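Local coordinates for uric acid degradation bifunctional protein PucL (Bacillus subtilis, PDB 6A4M) that probably breaks down urate, pairing urate oxidase activity with decarboxylation of a later intermediate of the same pathway, at residues 155-159 with 201-207; 32-36 with 129-133. All blocks are in the same frame, centred on the assembly; numbering follows the deposited sequence.

Contact 1. Residues 155-159 with 201-207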
loop_
_atom_site.group_PDB
_atom_site.type_symbol
_atom_site.label_atom_id
_atom_site.label_comp_id
_atom_site.label_asym_id
_atom_site.label_seq_id
_atom_site.Cartn_x
_atom_site.Cartn_y
_atom_site.Cartn_z
ATOM N N ILE A 155 13.839 -13.444 -8.002
ATOM C CA ILE A 155 12.935 -12.841 -7.022
ATOM C C ILE A 155 12.213 -13.964 -6.273
ATOM O O ILE A 155 11.448 -14.717 -6.875
ATOM C CB ILE A 155 11.897 -11.912 -7.700
ATOM C CG1 ILE A 155 12.584 -10.827 -8.548
ATOM C CG2 ILE A 155 10.959 -11.291 -6.665
ATOM C CD1 ILE A 155 13.567 -9.952 -7.797
ATOM N N THR A 156 12.446 -14.055 -4.964
ATOM C CA THR A 156 11.876 -15.137 -4.128
ATOM C C THR A 156 10.509 -14.745 -3.553
ATOM O O THR A 156 9.613 -15.590 -3.441
ATOM C CB THR A 156 12.832 -15.665 -3.000
ATOM O OG1 THR A 156 12.087 -15.915 -1.799
ATOM C CG2 THR A 156 13.974 -14.712 -2.651
ATOM N N GLU A 157 10.364 -13.474 -3.177
ATOM C CA GLU A 157 9.090 -12.933 -2.716
ATOM C C GLU A 157 8.920 -11.501 -3.212
ATOM O O GLU A 157 9.890 -10.745 -3.306
ATOM C CB GLU A 157 9.014 -12.967 -1.187
ATOM C CG GLU A 157 7.648 -12.589 -0.623
ATOM C CD GLU A 157 7.550 -12.758 0.884
ATOM O OE1 GLU A 157 8.584 -12.629 1.581
ATOM O OE2 GLU A 157 6.425 -13.013 1.374
ATOM N N GLN A 158 7.679 -11.146 -3.532
ATOM C CA GLN A 158 7.325 -9.776 -3.882
ATOM C C GLN A 158 5.835 -9.545 -3.670
ATOM O O GLN A 158 5.010 -10.267 -4.228
ATOM C CB GLN A 158 7.676 -9.469 -5.339
ATOM C CG GLN A 158 7.481 -7.999 -5.709
ATOM C CD GLN A 158 7.159 -7.774 -7.171
ATOM O OE1 GLN A 158 7.870 -7.048 -7.860
ATOM N NE2 GLN A 158 6.087 -8.396 -7.652
ATOM N N TYR A 159 5.502 -8.537 -2.871
ATOM C CA TYR A 159 4.123 -8.069 -2.760
ATOM C C TYR A 159 4.079 -6.597 -2.403
ATOM O O TYR A 159 5.032 -6.053 -1.846
ATOM C CB TYR A 159 3.336 -8.892 -1.734
ATOM C CG TYR A 159 3.845 -8.822 -0.312
ATOM C CD1 TYR A 159 3.357 -7.862 0.583
ATOM C CD2 TYR A 159 4.791 -9.731 0.156
ATOM C CE1 TYR A 159 3.814 -7.803 1.894
ATOM C CE2 TYR A 159 5.253 -9.681 1.465
ATOM C CZ TYR A 159 4.763 -8.719 2.332
ATOM O OH TYR A 159 5.222 -8.668 3.628
ATOM N N SER A 201 -2.917 -7.002 0.837
ATOM C CA SER A 201 -1.722 -7.279 0.036
ATOM C C SER A 201 -2.114 -7.863 -1.311
ATOM O O SER A 201 -3.221 -8.365 -1.467
ATOM C CB SER A 201 -0.821 -8.295 0.744
ATOM O OG SER A 201 -0.363 -7.806 1.986
ATOM N N TRP A 202 -1.193 -7.807 -2.270
ATOM C CA TRP A 202 -1.389 -8.440 -3.576
ATOM C C TRP A 202 -0.062 -8.828 -4.236
ATOM O O TRP A 202 0.945 -8.121 -4.107
ATOM C CB TRP A 202 -2.206 -7.535 -4.507
ATOM C CG TRP A 202 -1.624 -6.176 -4.726
ATOM C CD1 TRP A 202 -0.760 -5.803 -5.716
ATOM C CD2 TRP A 202 -1.870 -4.999 -3.945
ATOM N NE1 TRP A 202 -0.448 -4.469 -5.598
ATOM C CE2 TRP A 202 -1.115 -3.950 -4.521
ATOM C CE3 TRP A 202 -2.652 -4.728 -2.812
ATOM C CZ2 TRP A 202 -1.120 -2.650 -4.004
ATOM C CZ3 TRP A 202 -2.658 -3.432 -2.298
ATOM C CH2 TRP A 202 -1.896 -2.410 -2.895
ATOM N N GLN A 203 -0.079 -9.962 -4.933
ATOM C CA GLN A 203 1.078 -10.468 -5.665
ATOM C C GLN A 203 0.754 -10.502 -7.153
ATOM O O GLN A 203 -0.339 -10.921 -7.547
ATOM C CB GLN A 203 1.452 -11.870 -5.176
ATOM C CG GLN A 203 1.975 -11.896 -3.751
ATOM C CD GLN A 203 2.400 -13.284 -3.305
ATOM O OE1 GLN A 203 1.604 -14.219 -3.315
ATOM N NE2 GLN A 203 3.658 -13.419 -2.900
ATOM N N TYR A 204 1.704 -10.053 -7.969
ATOM C CA TYR A 204 1.552 -10.057 -9.422
ATOM C C TYR A 204 1.946 -11.420 -9.984
ATOM O O TYR A 204 2.865 -12.063 -9.478
ATOM C CB TYR A 204 2.443 -8.998 -10.066
ATOM C CG TYR A 204 2.059 -7.564 -9.790
ATOM C CD1 TYR A 204 2.432 -6.934 -8.602
ATOM C CD2 TYR A 204 1.356 -6.818 -10.735
ATOM C CE1 TYR A 204 2.100 -5.607 -8.359
ATOM C CE2 TYR A 204 1.019 -5.494 -10.500
ATOM C CZ TYR A 204 1.391 -4.893 -9.312
ATOM O OH TYR A 204 1.063 -3.579 -9.083
ATOM N N GLU A 205 1.249 -11.845 -11.036
ATOM C CA GLU A 205 1.656 -13.015 -11.820
ATOM C C GLU A 205 3.002 -12.720 -12.486
ATOM O O GLU A 205 3.930 -13.524 -12.417
ATOM C CB GLU A 205 0.604 -13.351 -12.885
ATOM C CG GLU A 205 0.769 -14.726 -13.531
ATOM C CD GLU A 205 0.028 -14.867 -14.853
ATOM O OE1 GLU A 205 -0.924 -14.099 -15.114
ATOM O OE2 GLU A 205 0.403 -15.759 -15.644
ATOM N N ASN A 206 3.084 -11.550 -13.114
ATOM C CA ASN A 206 4.298 -11.073 -13.770
ATOM C C ASN A 206 4.935 -9.977 -12.919
ATOM O O ASN A 206 4.374 -8.894 -12.761
ATOM C CB ASN A 206 3.960 -10.566 -15.177
ATOM C CG ASN A 206 3.637 -11.699 -16.141
ATOM O OD1 ASN A 206 4.261 -12.764 -16.105
ATOM N ND2 ASN A 206 2.658 -11.475 -17.011
ATOM N N THR A 207 6.117 -10.268 -12.387
ATOM C CA THR A 207 6.751 -9.430 -11.365
ATOM C C THR A 207 7.187 -8.040 -11.892
ATOM O O THR A 207 7.273 -7.081 -11.122
ATOM C CB THR A 207 7.914 -10.204 -10.681
ATOM O OG1 THR A 207 8.050 -9.784 -9.321
ATOM C CG2 THR A 207 9.246 -10.033 -11.415
#
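Tyr159 and Gln203 sit across from each other where the backbones come closest, with their CA atoms 4.8 Å apart. No hydrogen bond clearly links the two segments. Between the backbones there is a CA-H...O approach from Tyr159 CA to Trp202 O, at 3.5 Å. It is bent, with 124° at the hydrogen. Regular pairing continues just past it, where Trp202 is hydrogen-bonded to Ser160.

In the middle, Gln203 CG lies 3.5 Å from Gln158 O and 3.9 Å from Tyr159 CB. Only the second of these is a carbon-to-carbon contact. Gln203 CG thus rests against the carbonyl of Gln158 and the CB of Tyr159.

Strands 153-169 and 194-204 are antiparallel neighbours in the large curved sheet of the tunnelling fold (T-fold), to which urate oxidases belong. The short segments 155-159 and 201-204 run at 124° to each other, well short of a straight antiparallel course. On the far side, Thr156 and Glu157 both face Lys145 of strand 139-148 in a classic beta bulge.

Tyr159 CD1 comes 4.0 Å from Ser201 OG, which approaches the ring obliquely. Glu157 CD lies in plane at the edge of the same ring. Tyr204 CE1 meets the indole edge of Trp202, again in plane. Tyr204 OH is hydrogen-bonded outside the pair, to Val219 N.

Past the strand end, contact passes to Thr207. Gln158 holds CG anti to its N (chi1 -173°) and stays extended beyond it, which carries the end of the side chain to Thr207. Gln158 CB is 4.0 Å from Thr207 OG1. Ile155 CG2 approaches the same hydroxyl, Thr207 OG1, at 4.2 Å.

Contact 2. Residues 32-36 with 129-133; sequences RDNTV and RLVFR
Phe132 and Val36 point at each other from opposite directions. Val36 CG1 sits over one face of the Phe132 ring, offset toward its rim. This is a CH-pi contact: CG1 is 3.9 Å from the ring centroid and 19° off the normal. Thr35 crosses Phe132 at about a right angle, its CB 3.7 Å from Phe132 CZ in an oblique approach. Its methyl, Thr35 CG2, also meets Arg129 O at 3.6 Å.

The contact sets the loop before strand 36-45 against the corner at residues 129-130, where the chain turns into strand 131-134. Phe114 of strand 104-121, which pairs with both strands, touches Val36 and Phe132. Replacing Phe132 by an alanine would probably leave Val36 CG1 without the ring face it lies on and open a gap beside Thr35.

Earlier in the loop, Asp33 and Arg129 also cross near a right angle. Arg129 bends at chi3 (62°), which swings its guanidinium back to the loop. Asp33 OD2 and Arg129 NH1 form a salt bridge at 3.1 Å. Both residues are exposed. Asp33 OD2 meets the guanidinium obliquely, with the carboxylate and guanidinium planes 59° apart.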
loop_
_atom_site.group_PDB
_atom_site.type_symbol
_atom_site.label_atom_id
_atom_site.label_comp_id
_atom_site.label_asym_id
_atom_site.label_seq_id
_atom_site.Cartn_x
_atom_site.Cartn_y
_atom_site.Cartn_z
ATOM N N ARG A 32 0.037 9.670 -10.496
ATOM C CA ARG A 32 0.670 10.405 -9.400
ATOM C C ARG A 32 1.641 11.427 -9.985
ATOM O O ARG A 32 2.498 11.069 -10.800
ATOM C CB ARG A 32 1.458 9.456 -8.487
ATOM C CG ARG A 32 0.648 8.374 -7.786
ATOM C CD ARG A 32 1.565 7.323 -7.169
ATOM N NE ARG A 32 0.840 6.136 -6.705
ATOM C CZ ARG A 32 1.385 4.939 -6.456
ATOM N NH1 ARG A 32 2.689 4.714 -6.623
ATOM N NH2 ARG A 32 0.608 3.943 -6.039
ATOM N N ASP A 33 1.517 12.687 -9.570
ATOM C CA ASP A 33 2.480 13.722 -9.964
ATOM C C ASP A 33 3.886 13.463 -9.403
ATOM O O ASP A 33 4.871 13.859 -10.025
ATOM C CB ASP A 33 1.990 15.120 -9.549
ATOM C CG ASP A 33 0.833 15.633 -10.417
ATOM O OD1 ASP A 33 0.565 15.065 -11.502
ATOM O OD2 ASP A 33 0.191 16.629 -10.013
ATOM N N ASN A 34 3.970 12.795 -8.247
ATOM C CA ASN A 34 5.238 12.457 -7.584
ATOM C C ASN A 34 6.122 13.690 -7.312
ATOM O O ASN A 34 7.352 13.613 -7.363
ATOM C CB ASN A 34 6.008 11.378 -8.385
ATOM C CG ASN A 34 5.440 9.973 -8.211
ATOM O OD1 ASN A 34 4.686 9.687 -7.276
ATOM N ND2 ASN A 34 5.837 9.071 -9.111
ATOM N N THR A 35 5.481 14.817 -7.003
ATOM C CA THR A 35 6.184 16.073 -6.713
ATOM C C THR A 35 7.034 15.953 -5.452
ATOM O O THR A 35 8.136 16.491 -5.390
ATOM C CB THR A 35 5.193 17.237 -6.539
ATOM O OG1 THR A 35 4.348 17.318 -7.687
ATOM C CG2 THR A 35 5.920 18.562 -6.355
ATOM N N VAL A 36 6.498 15.272 -4.444
ATOM C CA VAL A 36 7.264 14.890 -3.262
ATOM C C VAL A 36 6.859 13.471 -2.848
ATOM O O VAL A 36 5.676 13.134 -2.793
ATOM C CB VAL A 36 7.111 15.910 -2.106
ATOM C CG1 VAL A 36 5.651 16.137 -1.733
ATOM C CG2 VAL A 36 7.927 15.484 -0.892
ATOM N N ARG A 129 0.183 22.468 -6.255
ATOM C CA ARG A 129 1.294 21.630 -6.702
ATOM C C ARG A 129 2.534 21.868 -5.826
ATOM O O ARG A 129 3.610 21.342 -6.122
ATOM C CB ARG A 129 1.615 21.927 -8.171
ATOM C CG ARG A 129 0.425 21.764 -9.112
ATOM C CD ARG A 129 0.784 22.102 -10.552
ATOM N NE ARG A 129 1.819 21.210 -11.071
ATOM C CZ ARG A 129 1.634 19.943 -11.454
ATOM N NH1 ARG A 129 0.431 19.364 -11.401
ATOM N NH2 ARG A 129 2.673 19.239 -11.899
ATOM N N LEU A 130 2.370 22.652 -4.753
ATOM C CA LEU A 130 3.462 23.043 -3.855
ATOM C C LEU A 130 3.257 22.580 -2.407
ATOM O O LEU A 130 4.171 22.014 -1.813
ATOM C CB LEU A 130 3.635 24.567 -3.876
ATOM C CG LEU A 130 3.794 25.235 -5.250
ATOM C CD1 LEU A 130 3.942 26.740 -5.085
ATOM C CD2 LEU A 130 4.980 24.664 -6.018
ATOM N N VAL A 131 2.074 22.835 -1.844
ATOM C CA VAL A 131 1.789 22.545 -0.429
ATOM C C VAL A 131 1.148 21.164 -0.274
ATOM O O VAL A 131 0.124 20.879 -0.897
ATOM C CB VAL A 131 0.865 23.619 0.197
ATOM C CG1 VAL A 131 0.697 23.385 1.696
ATOM C CG2 VAL A 131 1.415 25.016 -0.066
ATOM N N PHE A 132 1.749 20.324 0.572
ATOM C CA PHE A 132 1.285 18.955 0.800
ATOM C C PHE A 132 1.159 18.649 2.291
ATOM O O PHE A 132 2.030 19.012 3.076
ATOM C CB PHE A 132 2.259 17.953 0.178
ATOM C CG PHE A 132 2.372 18.058 -1.315
ATOM C CD1 PHE A 132 3.269 18.948 -1.894
ATOM C CD2 PHE A 132 1.594 17.260 -2.146
ATOM C CE1 PHE A 132 3.380 19.049 -3.272
ATOM C CE2 PHE A 132 1.705 17.354 -3.529
ATOM C CZ PHE A 132 2.598 18.252 -4.091
ATOM N N ARG A 133 0.073 17.981 2.669
ATOM C CA ARG A 133 -0.046 17.379 4.000
ATOM C C ARG A 133 0.783 16.094 4.036
ATOM O O ARG A 133 0.779 15.335 3.070
ATOM C CB ARG A 133 -1.511 17.064 4.347
ATOM C CG ARG A 133 -1.695 16.186 5.587
ATOM C CD ARG A 133 -3.107 16.250 6.153
ATOM N NE ARG A 133 -4.099 15.903 5.135
ATOM C CZ ARG A 133 -5.079 16.688 4.671
ATOM N NH1 ARG A 133 -5.296 17.920 5.130
ATOM N NH2 ARG A 133 -5.880 16.212 3.726
#

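Overall arrangement
From the N terminus, the chain runs through strand 3-13 and reaches the loop at 32-36. Contact 2 opens there. It closes at 129-133, after strand 36-45, helices 64-78 and 84-98, and strands 104-121 and 124-128. Contact 1 opens only later, at 155-159, and closes at 201-207. No helix is modelled between its segments, where residues 173-191 are missing. The two contacts therefore stand in series and neither nest nor cross. Both reach the large antiparallel sheet, on opposite sides of the chain's centre, with their centres 28 Å apart. Contact 2 ties the loop before strand 36-45 to the corner at 129-130 and strand 131-134; contact 1 joins neighbouring strands and the loop that follows.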